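Long-range contact in aminoacyltransferase FemA (Staphylococcus aureus, PDB 1LRZ), which adds glycines 2 and 3 of the pentaglycine interpeptide bridge of the cell-wall peptidoglycan, using glycyl-tRNA as donor: residues G316-Y328 and M349-F363. Residues are numbered along the deposited sequence; the frame is centred on the assembly and turned at random.
Sequences GFFFINPFEVVYY and MINYALNHGIDRYNF
E324 and R360 show how one carboxylate oxygen can join the chain at E324 to strand 360-365. The two side chains run alongside each other in the same direction, and R360 NE gives E324 OE2 an almost straight salt-bridge hydrogen bond of 2.9 Å. This oxygen lies in the guanidinium plane, yet the nitrogen stands above the carboxylate, 53° out of its plane. From the opposite face N362 ND2 donates to the same OE2 at 2.8 Å, on its syn side, so two donors grip one buried oxygen. Y110, which bonds both E324 OE1 and R360 NH2, closes the network. F323 CZ sits over one face of the R360 guanidinium, toward its rim, the planes 26° apart, while R360 CD lies over the F323 ring in a CH-pi contact, 3.5 Å from F323 CZ.

Away from this polar cluster, the face of the sheet that carries V325 and Y361 meets helix 341-355. M349 CG, anti to its carbonyl carbon (chi1 -61°), stands 3.5 Å from the centroid of the F318 ring, a CH-pi contact almost on the ring normal, and the bend at chi2 keeps SD above the same face, farther off. Y361 OH, bonded to Q346, comes to the edge of that ring. V325 points CG2 at A353 CB (3.8 Å) and at I358 CD1, while I320 CG2 touches both I358 CD1 and Y352 CE2. Backbone bonds V325 N to R360 O, N362 N to V325 O and Y327 N to N362 O set the parallel register. Strand 325-332, helix 341-355 and strand 360-365 thus form a beta-alpha-beta crossover, its helix packed across strand 325-332 and its antiparallel hairpin partner, strand 310-320.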
loop_
_atom_site.group_PDB
_atom_site.type_symbol
_atom_site.label_atom_id
_atom_site.label_comp_id
_atom_site.label_asym_id
_atom_site.label_seq_id
_atom_site.Cartn_x
_atom_site.Cartn_y
_atom_site.Cartn_z
ATOM N N GLY A 316 5.884 7.771 2.210
ATOM C CA GLY A 316 5.280 6.458 2.141
ATOM C C GLY A 316 6.203 5.489 1.433
ATOM O O GLY A 316 7.060 5.890 0.634
ATOM N N PHE A 317 6.025 4.210 1.734
ATOM C CA PHE A 317 6.817 3.140 1.130
ATOM C C PHE A 317 5.800 2.327 0.319
ATOM O O PHE A 317 4.888 1.722 0.890
ATOM C CB PHE A 317 7.429 2.273 2.224
ATOM C CG PHE A 317 8.636 1.510 1.785
ATOM C CD1 PHE A 317 9.879 2.132 1.716
ATOM C CD2 PHE A 317 8.540 0.163 1.463
ATOM C CE1 PHE A 317 11.012 1.421 1.337
ATOM C CE2 PHE A 317 9.674 -0.555 1.079
ATOM C CZ PHE A 317 10.910 0.082 1.020
ATOM N N PHE A 318 5.957 2.313 -1.002
ATOM C CA PHE A 318 5.006 1.636 -1.875
ATOM C C PHE A 318 5.553 0.505 -2.731
ATOM O O PHE A 318 6.636 0.617 -3.306
ATOM C CB PHE A 318 4.368 2.640 -2.839
ATOM C CG PHE A 318 3.406 3.602 -2.197
ATOM C CD1 PHE A 318 3.867 4.677 -1.445
ATOM C CD2 PHE A 318 2.027 3.439 -2.372
ATOM C CE1 PHE A 318 2.974 5.583 -0.867
ATOM C CE2 PHE A 318 1.125 4.330 -1.804
ATOM C CZ PHE A 318 1.600 5.412 -1.044
ATOM N N PHE A 319 4.781 -0.577 -2.832
ATOM C CA PHE A 319 5.145 -1.699 -3.697
ATOM C C PHE A 319 4.288 -1.571 -4.957
ATOM O O PHE A 319 3.078 -1.295 -4.885
ATOM C CB PHE A 319 4.898 -3.026 -2.983
ATOM C CG PHE A 319 5.785 -3.226 -1.787
ATOM C CD1 PHE A 319 5.269 -3.703 -0.587
ATOM C CD2 PHE A 319 7.137 -2.885 -1.848
ATOM C CE1 PHE A 319 6.085 -3.836 0.538
ATOM C CE2 PHE A 319 7.964 -3.018 -0.722
ATOM C CZ PHE A 319 7.435 -3.492 0.470
ATOM N N ILE A 320 4.914 -1.755 -6.115
ATOM C CA ILE A 320 4.215 -1.599 -7.377
ATOM C C ILE A 320 4.335 -2.827 -8.261
ATOM O O ILE A 320 5.426 -3.219 -8.663
ATOM C CB ILE A 320 4.760 -0.365 -8.164
ATOM C CG1 ILE A 320 4.602 0.911 -7.323
ATOM C CG2 ILE A 320 4.037 -0.217 -9.494
ATOM C CD1 ILE A 320 5.685 1.095 -6.298
ATOM N N ASN A 321 3.198 -3.434 -8.555
ATOM C CA ASN A 321 3.170 -4.603 -9.405
ATOM C C ASN A 321 1.958 -4.479 -10.313
ATOM O O ASN A 321 1.071 -3.653 -10.071
ATOM C CB ASN A 321 3.123 -5.868 -8.542
ATOM C CG ASN A 321 4.401 -6.050 -7.733
ATOM O OD1 ASN A 321 5.409 -6.542 -8.249
ATOM N ND2 ASN A 321 4.375 -5.620 -6.468
ATOM N N PRO A 322 1.915 -5.278 -11.381
ATOM C CA PRO A 322 0.779 -5.209 -12.306
ATOM C C PRO A 322 -0.602 -5.323 -11.663
ATOM O O PRO A 322 -1.550 -4.671 -12.098
ATOM C CB PRO A 322 1.062 -6.351 -13.284
ATOM C CG PRO A 322 2.583 -6.377 -13.323
ATOM C CD PRO A 322 2.913 -6.262 -11.842
ATOM N N PHE A 323 -0.725 -6.144 -10.625
ATOM C CA PHE A 323 -2.022 -6.334 -9.984
ATOM C C PHE A 323 -2.482 -5.164 -9.116
ATOM O O PHE A 323 -3.673 -4.875 -9.036
ATOM C CB PHE A 323 -1.998 -7.598 -9.121
ATOM C CG PHE A 323 -3.271 -7.834 -8.350
ATOM C CD1 PHE A 323 -4.493 -7.924 -9.013
ATOM C CD2 PHE A 323 -3.242 -8.011 -6.966
ATOM C CE1 PHE A 323 -5.674 -8.192 -8.306
ATOM C CE2 PHE A 323 -4.413 -8.278 -6.249
ATOM C CZ PHE A 323 -5.630 -8.369 -6.921
ATOM N N GLU A 324 -1.543 -4.487 -8.466
ATOM C CA GLU A 324 -1.935 -3.394 -7.581
ATOM C C GLU A 324 -0.761 -2.569 -7.086
ATOM O O GLU A 324 0.406 -2.983 -7.158
ATOM C CB GLU A 324 -2.638 -3.976 -6.351
ATOM C CG GLU A 324 -1.708 -4.956 -5.592
ATOM C CD GLU A 324 -2.320 -5.574 -4.331
ATOM O OE1 GLU A 324 -1.725 -6.547 -3.818
ATOM O OE2 GLU A 324 -3.371 -5.097 -3.846
ATOM N N VAL A 325 -1.094 -1.394 -6.569
ATOM C CA VAL A 325 -0.120 -0.518 -5.952
ATOM C C VAL A 325 -0.461 -0.709 -4.465
ATOM O O VAL A 325 -1.641 -0.688 -4.090
ATOM C CB VAL A 325 -0.331 0.955 -6.355
ATOM C CG1 VAL A 325 0.448 1.871 -5.414
ATOM C CG2 VAL A 325 0.156 1.163 -7.789
ATOM N N VAL A 326 0.554 -0.925 -3.633
ATOM C CA VAL A 326 0.324 -1.135 -2.214
ATOM C C VAL A 326 0.968 -0.062 -1.357
ATOM O O VAL A 326 2.164 0.201 -1.486
ATOM C CB VAL A 326 0.897 -2.498 -1.739
ATOM C CG1 VAL A 326 0.747 -2.626 -0.213
ATOM C CG2 VAL A 326 0.175 -3.655 -2.430
ATOM N N TYR A 327 0.165 0.565 -0.504
ATOM C CA TYR A 327 0.667 1.556 0.446
ATOM C C TYR A 327 1.073 0.687 1.653
ATOM O O TYR A 327 0.245 0.355 2.506
ATOM C CB TYR A 327 -0.448 2.519 0.842
ATOM C CG TYR A 327 -0.111 3.409 2.013
ATOM C CD1 TYR A 327 1.107 4.089 2.072
ATOM C CD2 TYR A 327 -1.027 3.605 3.048
ATOM C CE1 TYR A 327 1.406 4.943 3.130
ATOM C CE2 TYR A 327 -0.738 4.462 4.113
ATOM C CZ TYR A 327 0.478 5.124 4.149
ATOM O OH TYR A 327 0.770 5.962 5.203
ATOM N N TYR A 328 2.345 0.305 1.703
ATOM C CA TYR A 328 2.831 -0.571 2.757
ATOM C C TYR A 328 3.055 0.080 4.118
ATOM O O TYR A 328 2.616 -0.440 5.143
ATOM C CB TYR A 328 4.121 -1.253 2.309
ATOM C CG TYR A 328 4.607 -2.285 3.296
ATOM C CD1 TYR A 328 3.917 -3.485 3.471
ATOM C CD2 TYR A 328 5.715 -2.035 4.104
ATOM C CE1 TYR A 328 4.316 -4.418 4.438
ATOM C CE2 TYR A 328 6.127 -2.958 5.076
ATOM C CZ TYR A 328 5.419 -4.146 5.236
ATOM O OH TYR A 328 5.813 -5.045 6.202
ATOM N N MET A 349 0.458 8.494 -5.726
ATOM C CA MET A 349 0.444 7.073 -6.038
ATOM C C MET A 349 -0.869 6.559 -6.626
ATOM O O MET A 349 -0.868 5.612 -7.410
ATOM C CB MET A 349 0.885 6.283 -4.807
ATOM C CG MET A 349 2.337 6.646 -4.375
ATOM S SD MET A 349 3.602 6.580 -5.720
ATOM C CE MET A 349 3.375 4.990 -6.240
ATOM N N ILE A 350 -1.989 7.176 -6.260
ATOM C CA ILE A 350 -3.267 6.788 -6.846
ATOM C C ILE A 350 -3.161 7.156 -8.336
ATOM O O ILE A 350 -3.599 6.399 -9.210
ATOM C CB ILE A 350 -4.442 7.574 -6.217
ATOM C CG1 ILE A 350 -4.748 7.014 -4.826
ATOM C CG2 ILE A 350 -5.651 7.529 -7.133
ATOM C CD1 ILE A 350 -5.794 7.808 -4.062
ATOM N N ASN A 351 -2.569 8.321 -8.618
ATOM C CA ASN A 351 -2.407 8.757 -10.005
ATOM C C ASN A 351 -1.410 7.894 -10.755
ATOM O O ASN A 351 -1.560 7.672 -11.965
ATOM C CB ASN A 351 -2.002 10.232 -10.068
ATOM C CG ASN A 351 -3.215 11.145 -10.159
ATOM O OD1 ASN A 351 -3.867 11.212 -11.204
ATOM N ND2 ASN A 351 -3.547 11.823 -9.056
ATOM N N TYR A 352 -0.391 7.410 -10.042
ATOM C CA TYR A 352 0.594 6.534 -10.654
ATOM C C TYR A 352 -0.185 5.340 -11.232
ATOM O O TYR A 352 -0.046 5.000 -12.409
ATOM C CB TYR A 352 1.591 6.039 -9.607
ATOM C CG TYR A 352 2.639 5.092 -10.165
ATOM C CD1 TYR A 352 3.968 5.503 -10.324
ATOM C CD2 TYR A 352 2.298 3.786 -10.547
ATOM C CE1 TYR A 352 4.937 4.632 -10.847
ATOM C CE2 TYR A 352 3.252 2.910 -11.072
ATOM C CZ TYR A 352 4.567 3.341 -11.218
ATOM O OH TYR A 352 5.509 2.489 -11.739
ATOM N N ALA A 353 -1.016 4.720 -10.394
ATOM C CA ALA A 353 -1.819 3.565 -10.810
ATOM C C ALA A 353 -2.741 3.881 -12.000
ATOM O O ALA A 353 -2.820 3.100 -12.956
ATOM C CB ALA A 353 -2.650 3.045 -9.628
ATOM N N LEU A 354 -3.436 5.012 -11.938
ATOM C CA LEU A 354 -4.341 5.416 -13.012
ATOM C C LEU A 354 -3.598 5.639 -14.332
ATOM O O LEU A 354 -4.051 5.211 -15.386
ATOM C CB LEU A 354 -5.062 6.716 -12.642
ATOM C CG LEU A 354 -6.072 6.665 -11.504
ATOM C CD1 LEU A 354 -6.548 8.086 -11.172
ATOM C CD2 LEU A 354 -7.235 5.753 -11.916
ATOM N N ASN A 355 -2.463 6.323 -14.261
ATOM C CA ASN A 355 -1.680 6.623 -15.449
ATOM C C ASN A 355 -0.962 5.413 -16.052
ATOM O O ASN A 355 -0.726 5.370 -17.262
ATOM C CB ASN A 355 -0.646 7.709 -15.135
ATOM C CG ASN A 355 -1.281 9.035 -14.759
ATOM O OD1 ASN A 355 -2.404 9.330 -15.156
ATOM N ND2 ASN A 355 -0.555 9.848 -14.004
ATOM N N HIS A 356 -0.639 4.422 -15.228
ATOM C CA HIS A 356 0.100 3.275 -15.735
ATOM C C HIS A 356 -0.579 1.920 -15.703
ATOM O O HIS A 356 0.071 0.894 -15.496
ATOM C CB HIS A 356 1.459 3.224 -15.044
ATOM C CG HIS A 356 2.207 4.515 -15.142
ATOM N ND1 HIS A 356 2.711 4.989 -16.334
ATOM C CD2 HIS A 356 2.447 5.480 -14.222
ATOM C CE1 HIS A 356 3.224 6.195 -16.146
ATOM N NE2 HIS A 356 3.074 6.515 -14.872
ATOM N N GLY A 357 -1.893 1.938 -15.915
ATOM C CA GLY A 357 -2.683 0.716 -15.998
ATOM C C GLY A 357 -2.781 -0.267 -14.844
ATOM O O GLY A 357 -2.877 -1.468 -15.077
ATOM N N ILE A 358 -2.757 0.216 -13.606
ATOM C CA ILE A 358 -2.901 -0.675 -12.463
ATOM C C ILE A 358 -4.275 -0.293 -11.925
ATOM O O ILE A 358 -4.496 0.856 -11.512
ATOM C CB ILE A 358 -1.770 -0.449 -11.424
ATOM C CG1 ILE A 358 -0.424 -0.829 -12.054
ATOM C CG2 ILE A 358 -2.034 -1.274 -10.168
ATOM C CD1 ILE A 358 0.818 -0.339 -11.280
ATOM N N ASP A 359 -5.195 -1.255 -11.950
ATOM C CA ASP A 359 -6.584 -1.025 -11.554
ATOM C C ASP A 359 -6.967 -1.236 -10.094
ATOM O O ASP A 359 -8.156 -1.275 -9.763
ATOM C CB ASP A 359 -7.496 -1.894 -12.419
ATOM C CG ASP A 359 -7.284 -1.661 -13.903
ATOM O OD1 ASP A 359 -7.191 -0.482 -14.308
ATOM O OD2 ASP A 359 -7.225 -2.655 -14.655
ATOM N N ARG A 360 -5.978 -1.363 -9.226
ATOM C CA ARG A 360 -6.257 -1.594 -7.814
ATOM C C ARG A 360 -5.272 -0.829 -6.945
ATOM O O ARG A 360 -4.066 -0.906 -7.155
ATOM C CB ARG A 360 -6.167 -3.090 -7.539
ATOM C CG ARG A 360 -6.259 -3.514 -6.081
ATOM C CD ARG A 360 -6.402 -5.039 -6.039
ATOM N NE ARG A 360 -6.052 -5.632 -4.753
ATOM C CZ ARG A 360 -6.867 -6.386 -4.023
ATOM N NH1 ARG A 360 -8.109 -6.635 -4.439
ATOM N NH2 ARG A 360 -6.422 -6.940 -2.897
ATOM N N TYR A 361 -5.795 -0.082 -5.979
ATOM C CA TYR A 361 -4.963 0.698 -5.080
ATOM C C TYR A 361 -5.249 0.170 -3.675
ATOM O O TYR A 361 -6.337 0.357 -3.131
ATOM C CB TYR A 361 -5.319 2.180 -5.187
ATOM C CG TYR A 361 -4.372 3.084 -4.435
ATOM C CD1 TYR A 361 -3.156 3.480 -4.996
ATOM C CD2 TYR A 361 -4.690 3.540 -3.155
ATOM C CE1 TYR A 361 -2.282 4.312 -4.299
ATOM C CE2 TYR A 361 -3.826 4.367 -2.447
ATOM C CZ TYR A 361 -2.626 4.750 -3.024
ATOM O OH TYR A 361 -1.782 5.566 -2.314
ATOM N N ASN A 362 -4.257 -0.492 -3.099
ATOM C CA ASN A 362 -4.392 -1.125 -1.800
ATOM C C ASN A 362 -3.849 -0.296 -0.630
ATOM O O ASN A 362 -2.634 -0.195 -0.466
ATOM C CB ASN A 362 -3.667 -2.475 -1.861
ATOM C CG ASN A 362 -4.195 -3.470 -0.857
ATOM O OD1 ASN A 362 -4.727 -3.089 0.179
ATOM N ND2 ASN A 362 -4.032 -4.767 -1.155
ATOM N N PHE A 363 -4.744 0.284 0.177
ATOM C CA PHE A 363 -4.330 1.062 1.349
ATOM C C PHE A 363 -3.773 0.081 2.381
ATOM O O PHE A 363 -3.251 0.462 3.431
ATOM C CB PHE A 363 -5.513 1.841 1.948
ATOM C CG PHE A 363 -5.868 3.081 1.178
ATOM C CD1 PHE A 363 -6.949 3.091 0.297
ATOM C CD2 PHE A 363 -5.107 4.246 1.327
ATOM C CE1 PHE A 363 -7.269 4.249 -0.432
ATOM C CE2 PHE A 363 -5.424 5.412 0.599
ATOM C CZ PHE A 363 -6.502 5.414 -0.277
HETATM O O HOH W 1 -4.203 -4.035 -12.504
HETATM O O HOH W 2 -1.360 -3.635 -14.485
HETATM O O HOH W 3 -0.745 0.583 5.139
#